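PDB 3VXJ: DyP from Bjerkandera adusta, which probably uses hydrogen peroxide and a bound heme b to oxidise dyes and phenolic compounds. Local coordinates for residues Q360-I363 / G364-F367; G366-F369 / Q370-W374. All coordinates share one frame; numbering follows the deposited sequence.

Contact 1. Residues Q360-I363 / G364-F367. With HEM (protoporphyrin IX containing Fe), chain B.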
loop_
_atom_site.group_PDB
_atom_site.type_symbol
_atom_site.label_atom_id
_atom_site.label_comp_id
_atom_site.label_asym_id
_atom_site.label_seq_id
_atom_site.Cartn_x
_atom_site.Cartn_y
_atom_site.Cartn_z
ATOM N N GLN A 360 -6.311 4.186 -6.285
ATOM C CA GLN A 360 -6.617 5.597 -6.553
ATOM C C GLN A 360 -7.191 5.682 -7.958
ATOM O O GLN A 360 -6.962 4.796 -8.781
ATOM C CB GLN A 360 -5.352 6.465 -6.462
ATOM C CG GLN A 360 -4.212 6.002 -7.380
ATOM C CD GLN A 360 -3.326 4.949 -6.732
ATOM O OE1 GLN A 360 -2.651 5.218 -5.742
ATOM N NE2 GLN A 360 -3.313 3.739 -7.299
ATOM N N SER A 361 -7.932 6.749 -8.237
ATOM C CA SER A 361 -8.440 6.963 -9.587
ATOM C C SER A 361 -7.345 7.404 -10.562
ATOM O O SER A 361 -7.440 7.115 -11.753
ATOM C CB SER A 361 -9.572 7.986 -9.575
ATOM O OG SER A 361 -9.059 9.227 -9.123
ATOM N N ILE A 362 -6.331 8.114 -10.060
ATOM C CA ILE A 362 -5.278 8.672 -10.912
ATOM C C ILE A 362 -3.967 8.217 -10.310
ATOM O O ILE A 362 -3.580 8.670 -9.229
ATOM C CB ILE A 362 -5.346 10.219 -10.996
ATOM C CG1 ILE A 362 -6.667 10.662 -11.631
ATOM C CG2 ILE A 362 -4.157 10.786 -11.802
ATOM C CD1 ILE A 362 -7.026 12.134 -11.386
ATOM N N ILE A 363 -3.312 7.273 -10.984
ATOM C CA ILE A 363 -2.062 6.702 -10.472
ATOM C C ILE A 363 -1.063 7.812 -10.142
ATOM O O ILE A 363 -0.425 7.797 -9.083
ATOM C CB ILE A 363 -1.466 5.672 -11.458
ATOM C CG1 ILE A 363 -2.385 4.449 -11.542
ATOM C CG2 ILE A 363 -0.054 5.250 -11.022
ATOM C CD1 ILE A 363 -1.980 3.438 -12.615
ATOM N N GLY A 364 -0.965 8.789 -11.037
ATOM C CA GLY A 364 -0.026 9.896 -10.884
ATOM C C GLY A 364 -0.269 10.803 -9.692
ATOM O O GLY A 364 0.622 11.545 -9.294
ATOM N N ASN A 365 -1.471 10.740 -9.123
ATOM C CA ASN A 365 -1.837 11.560 -7.973
ATOM C C ASN A 365 -1.773 10.815 -6.641
ATOM O O ASN A 365 -1.778 11.446 -5.589
ATOM C CB ASN A 365 -3.247 12.130 -8.150
ATOM C CG ASN A 365 -3.301 13.242 -9.157
ATOM O OD1 ASN A 365 -2.265 13.733 -9.635
ATOM N ND2 ASN A 365 -4.510 13.662 -9.480
ATOM N N GLY A 366 -1.749 9.486 -6.681
ATOM C CA GLY A 366 -1.773 8.684 -5.458
ATOM C C GLY A 366 -0.401 8.110 -5.205
ATOM O O GLY A 366 0.531 8.850 -4.901
ATOM N N PHE A 367 -0.267 6.801 -5.400
ATOM C CA PHE A 367 1.007 6.106 -5.287
ATOM C C PHE A 367 2.184 6.881 -5.885
ATOM O O PHE A 367 3.213 7.065 -5.237
ATOM C CB PHE A 367 0.911 4.744 -5.978
ATOM C CG PHE A 367 2.247 4.094 -6.195
ATOM C CD1 PHE A 367 3.002 3.631 -5.111
ATOM C CD2 PHE A 367 2.802 4.019 -7.475
ATOM C CE1 PHE A 367 4.267 3.069 -5.314
ATOM C CE2 PHE A 367 4.049 3.451 -7.678
ATOM C CZ PHE A 367 4.792 2.987 -6.596
HETATM C CHA HEM B . 1.423 4.488 6.263
HETATM C CHB HEM B . 4.674 0.911 6.326
HETATM C CHC HEM B . 5.466 1.487 1.589
HETATM C CHD HEM B . 2.193 5.044 1.491
HETATM C C1A HEM B . 2.257 3.496 6.698
HETATM C C2A HEM B . 2.396 3.059 8.069
HETATM C C3A HEM B . 3.309 2.071 8.083
HETATM C C4A HEM B . 3.742 1.842 6.723
HETATM C CMA HEM B . 3.809 1.273 9.302
HETATM C CAA HEM B . 1.666 3.694 9.274
HETATM C CBA HEM B . 0.294 3.098 9.595
HETATM C CGA HEM B . -0.786 3.474 8.608
HETATM O O1A HEM B . -1.228 4.643 8.568
HETATM O O2A HEM B . -1.241 2.563 7.861
HETATM C C1B HEM B . 5.166 0.740 5.047
HETATM C C2B HEM B . 6.153 -0.238 4.644
HETATM C C3B HEM B . 6.371 -0.082 3.325
HETATM C C4B HEM B . 5.513 0.991 2.869
HETATM C CMB HEM B . 6.819 -1.242 5.612
HETATM C CAB HEM B . 7.313 -0.884 2.403
HETATM C CBB HEM B . 7.701 -2.128 2.692
HETATM C C1C HEM B . 4.683 2.530 1.166
HETATM C C2C HEM B . 4.676 3.097 -0.170
HETATM C C3C HEM B . 3.779 4.095 -0.194
HETATM C C4C HEM B . 3.192 4.176 1.126
HETATM C CMC HEM B . 5.557 2.591 -1.328
HETATM C CAC HEM B . 3.374 5.017 -1.374
HETATM C CBC HEM B . 4.272 5.453 -2.269
HETATM C C1D HEM B . 1.650 5.164 2.744
HETATM C C2D HEM B . 0.528 6.018 3.049
HETATM C C3D HEM B . 0.300 5.856 4.519
HETATM C C4D HEM B . 1.294 4.915 4.969
HETATM C CMD HEM B . -0.284 6.936 2.120
HETATM C CAD HEM B . -0.782 6.596 5.320
HETATM C CBD HEM B . -0.242 7.986 5.641
HETATM C CGD HEM B . -1.250 8.815 6.389
HETATM O O1D HEM B . -0.876 9.369 7.458
HETATM O O2D HEM B . -2.411 8.929 5.934
HETATM N NA HEM B . 3.105 2.752 5.917
HETATM N NB HEM B . 4.814 1.506 3.942
HETATM N NC HEM B . 3.792 3.242 1.935
HETATM N ND HEM B . 2.064 4.497 3.895
HETATM FE FE HEM B . 3.500 3.041 3.933
HETATM O O HOH W 1 2.038 1.721 3.632
#
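Gln360 OE1 accepts the backbone N-H of Phe367 in the turn that joins strand 353-360 to helix 367-375, in the C-terminal half of the ferredoxin-like DyP fold. From CB the side chain passes to CG, which lies 4.1 Å from Gly366 CA; a bend about the CB-CG bond (chi2 -87°) then swings the amide toward the start of the helix. OE1 receives Phe367 N at 2.9 Å in a nearly straight bond (170°), with the donor above the carbonyl plane. OE1 also rests 3.6 Å from Gly366 CA, at the N-cap position, so a side chain from the strand occupies one N-H of the first helical turn. NE2, the other branch, makes weak bonds to the carbonyls of Phe217 and Glu358. Behind this link the chain doubles back: Ile362 O accepts Asn365 N at 3.0 Å and, weakly, Gly366 N, whose better acceptor is Ile363 O. Ile362 and Asn365 project side by side, the amide lying along the isoleucine branches. Phe367 reaches the heme edge, CD1 approaching the vinyl carbon CBC at 3.6 Å, while Ile362 CD1 ends 3.5 Å from Asn365 ND2.

Contact 2. Residues G366-F369 / Q370-W374. With HEM (protoporphyrin IX containing Fe), chain B.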
loop_
_atom_site.group_PDB
_atom_site.type_symbol
_atom_site.label_atom_id
_atom_site.label_comp_id
_atom_site.label_asym_id
_atom_site.label_seq_id
_atom_site.Cartn_x
_atom_site.Cartn_y
_atom_site.Cartn_z
ATOM N N GLY A 366 -1.749 9.486 -6.681
ATOM C CA GLY A 366 -1.773 8.684 -5.458
ATOM C C GLY A 366 -0.401 8.110 -5.205
ATOM O O GLY A 366 0.531 8.850 -4.901
ATOM N N PHE A 367 -0.267 6.801 -5.400
ATOM C CA PHE A 367 1.007 6.106 -5.287
ATOM C C PHE A 367 2.184 6.881 -5.885
ATOM O O PHE A 367 3.213 7.065 -5.237
ATOM C CB PHE A 367 0.911 4.744 -5.978
ATOM C CG PHE A 367 2.247 4.094 -6.195
ATOM C CD1 PHE A 367 3.002 3.631 -5.111
ATOM C CD2 PHE A 367 2.802 4.019 -7.475
ATOM C CE1 PHE A 367 4.267 3.069 -5.314
ATOM C CE2 PHE A 367 4.049 3.451 -7.678
ATOM C CZ PHE A 367 4.792 2.987 -6.596
ATOM N N ARG A 368 2.051 7.287 -7.143
ATOM C CA ARG A 368 3.189 7.835 -7.855
ATOM C C ARG A 368 3.607 9.200 -7.326
ATOM O O ARG A 368 4.795 9.522 -7.283
ATOM C CB ARG A 368 2.884 7.883 -9.348
ATOM C CG ARG A 368 4.089 8.067 -10.218
ATOM C CD ARG A 368 3.662 7.879 -11.663
ATOM N NE ARG A 368 4.788 7.897 -12.588
ATOM C CZ ARG A 368 5.354 8.998 -13.076
ATOM N NH1 ARG A 368 4.896 10.201 -12.740
ATOM N NH2 ARG A 368 6.379 8.893 -13.913
ATOM N N PHE A 369 2.616 10.003 -6.930
ATOM C CA PHE A 369 2.862 11.327 -6.345
ATOM C C PHE A 369 3.536 11.202 -4.982
ATOM O O PHE A 369 4.490 11.923 -4.681
ATOM C CB PHE A 369 1.542 12.079 -6.213
ATOM C CG PHE A 369 1.672 13.571 -6.288
ATOM C CD1 PHE A 369 1.589 14.225 -7.510
ATOM C CD2 PHE A 369 1.846 14.327 -5.137
ATOM C CE1 PHE A 369 1.692 15.605 -7.589
ATOM C CE2 PHE A 369 1.968 15.716 -5.216
ATOM C CZ PHE A 369 1.880 16.347 -6.447
ATOM N N GLN A 370 3.030 10.280 -4.170
ATOM C CA GLN A 370 3.608 9.979 -2.863
ATOM C C GLN A 370 5.051 9.506 -2.984
ATOM O O GLN A 370 5.907 9.887 -2.180
ATOM C CB GLN A 370 2.750 8.946 -2.148
ATOM C CG GLN A 370 1.374 9.479 -1.822
ATOM C CD GLN A 370 0.382 8.382 -1.529
ATOM O OE1 GLN A 370 0.755 7.239 -1.238
ATOM N NE2 GLN A 370 -0.902 8.712 -1.610
ATOM N N GLN A 371 5.331 8.704 -4.010
ATOM C CA GLN A 371 6.666 8.162 -4.225
ATOM C C GLN A 371 7.645 9.204 -4.781
ATOM O O GLN A 371 8.725 9.428 -4.217
ATOM C CB GLN A 371 6.610 6.962 -5.173
ATOM C CG GLN A 371 7.966 6.265 -5.351
ATOM C CD GLN A 371 8.446 5.610 -4.069
ATOM O OE1 GLN A 371 7.751 4.766 -3.502
ATOM N NE2 GLN A 371 9.610 6.028 -3.580
ATOM N N ILE A 372 7.280 9.809 -5.912
ATOM C CA ILE A 372 8.210 10.655 -6.650
ATOM C C ILE A 372 8.227 12.074 -6.089
ATOM O O ILE A 372 9.268 12.559 -5.625
ATOM C CB ILE A 372 7.878 10.690 -8.143
ATOM C CG1 ILE A 372 7.993 9.284 -8.752
ATOM C CG2 ILE A 372 8.818 11.656 -8.874
ATOM C CD1 ILE A 372 7.631 9.209 -10.225
ATOM N N ASN A 373 7.078 12.743 -6.141
ATOM C CA ASN A 373 7.006 14.151 -5.776
ATOM C C ASN A 373 7.323 14.400 -4.317
ATOM O O ASN A 373 7.810 15.468 -3.963
ATOM C CB ASN A 373 5.625 14.722 -6.075
ATOM C CG ASN A 373 5.248 14.606 -7.534
ATOM O OD1 ASN A 373 5.208 13.515 -8.100
ATOM N ND2 ASN A 373 4.953 15.742 -8.152
ATOM N N TRP A 374 7.038 13.405 -3.485
ATOM C CA TRP A 374 7.158 13.562 -2.052
ATOM C C TRP A 374 8.311 12.757 -1.438
ATOM O O TRP A 374 9.314 13.344 -1.030
ATOM C CB TRP A 374 5.817 13.267 -1.371
ATOM C CG TRP A 374 4.764 14.317 -1.670
ATOM C CD1 TRP A 374 4.960 15.555 -2.239
ATOM C CD2 TRP A 374 3.369 14.218 -1.395
ATOM N NE1 TRP A 374 3.766 16.231 -2.322
ATOM C CE2 TRP A 374 2.773 15.429 -1.819
ATOM C CE3 TRP A 374 2.560 13.217 -0.840
ATOM C CZ2 TRP A 374 1.415 15.674 -1.688
ATOM C CZ3 TRP A 374 1.209 13.457 -0.720
ATOM C CH2 TRP A 374 0.644 14.683 -1.137
HETATM C CHA HEM B . 1.423 4.488 6.263
HETATM C CHB HEM B . 4.674 0.911 6.326
HETATM C CHC HEM B . 5.466 1.487 1.589
HETATM C CHD HEM B . 2.193 5.044 1.491
HETATM C C1A HEM B . 2.257 3.496 6.698
HETATM C C2A HEM B . 2.396 3.059 8.069
HETATM C C3A HEM B . 3.309 2.071 8.083
HETATM C C4A HEM B . 3.742 1.842 6.723
HETATM C CMA HEM B . 3.809 1.273 9.302
HETATM C CAA HEM B . 1.666 3.694 9.274
HETATM C CBA HEM B . 0.294 3.098 9.595
HETATM C CGA HEM B . -0.786 3.474 8.608
HETATM O O1A HEM B . -1.228 4.643 8.568
HETATM O O2A HEM B . -1.241 2.563 7.861
HETATM C C1B HEM B . 5.166 0.740 5.047
HETATM C C2B HEM B . 6.153 -0.238 4.644
HETATM C C3B HEM B . 6.371 -0.082 3.325
HETATM C C4B HEM B . 5.513 0.991 2.869
HETATM C CMB HEM B . 6.819 -1.242 5.612
HETATM C CAB HEM B . 7.313 -0.884 2.403
HETATM C CBB HEM B . 7.701 -2.128 2.692
HETATM C C1C HEM B . 4.683 2.530 1.166
HETATM C C2C HEM B . 4.676 3.097 -0.170
HETATM C C3C HEM B . 3.779 4.095 -0.194
HETATM C C4C HEM B . 3.192 4.176 1.126
HETATM C CMC HEM B . 5.557 2.591 -1.328
HETATM C CAC HEM B . 3.374 5.017 -1.374
HETATM C CBC HEM B . 4.272 5.453 -2.269
HETATM C C1D HEM B . 1.650 5.164 2.744
HETATM C C2D HEM B . 0.528 6.018 3.049
HETATM C C3D HEM B . 0.300 5.856 4.519
HETATM C C4D HEM B . 1.294 4.915 4.969
HETATM C CMD HEM B . -0.284 6.936 2.120
HETATM C CAD HEM B . -0.782 6.596 5.320
HETATM C CBD HEM B . -0.242 7.986 5.641
HETATM C CGD HEM B . -1.250 8.815 6.389
HETATM O O1D HEM B . -0.876 9.369 7.458
HETATM O O2D HEM B . -2.411 8.929 5.934
HETATM N NA HEM B . 3.105 2.752 5.917
HETATM N NB HEM B . 4.814 1.506 3.942
HETATM N NC HEM B . 3.792 3.242 1.935
HETATM N ND HEM B . 2.064 4.497 3.895
HETATM FE FE HEM B . 3.500 3.041 3.933
HETATM O O HOH W 1 2.038 1.721 3.632
#
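Phe369 packs against Asn373 with one face and against Trp374 with an edge, one helical turn further along helix 367-375, and this aromatic corner is the tight part of the contact. The Asn373 amide stacks over one face of the phenyl ring, the planes 14° apart, with ND2 3.3 Å from Phe369 CE1; its CB makes a CH-pi contact over the same ring. The CD2-CE2 edge of Phe369 meets the face of the Trp374 indole in a T-shaped pair, planes at 89° and the phenyl centroid 5.0 Å from that of the five-membered ring. Here the backbone widens into a pi-type turn, and Trp374 N gives Phe369 O only a weak bond. Earlier in the helix the bonds are regular: Gln370 N to Gly366 O at 3.0 Å, then Gln371 N to Phe367 O and Ile372 N to Arg368 O.

The Arg368-Ile372 flank, also partly exposed, is looser: a single methyl, Ile372 CD1, sits over the centre of one guanidinium face, 3.7 Å from Arg368 CZ. On the buried heme side, Gln370 extends beyond CG along Gly366 O to bring OE1 3.4 Å from the vinyl carbon CAC, and Gln371, bent at chi2 (66°), places OE1 3.8 Å from CBC. The polar ends have outside partners: Arg368 NE a salt bridge with Asp97, Gln370 NE2 the carbonyl of Phe325, Gln371 NE2 that of Ile394. The helix thus lies along the heme edge, with Phe325 stacked on Phe369 and Phe380 on Trp374, helix 98-101 against Phe367, Arg368 and Gln371, and strands 216-225 and 353-360 against Phe367.

Contact 1 runs directly into contact 2: they share Gly366 and Phe367, and their centres are 8 Å apart. A probable hydrogen bond from Arg368 N to Ile363 O, 3.2 Å long, carries the turn into the helix, and Gly364 O packs 3.3 Å from Phe369 CB. Both meet the same part of the heme, since Phe367 O lies 3.5 Å from the vinyl carbon CBC. The iron is held by the axial His308, whose side chain is about 9 Å from that of Phe367, and by a water. At the far end of contact 2, the Trp374 side chain comes within about 6 Å of a bound 2,6-dimethoxyphenol, so residues 360-374 lead from strand 353-360 past the heme toward that ligand.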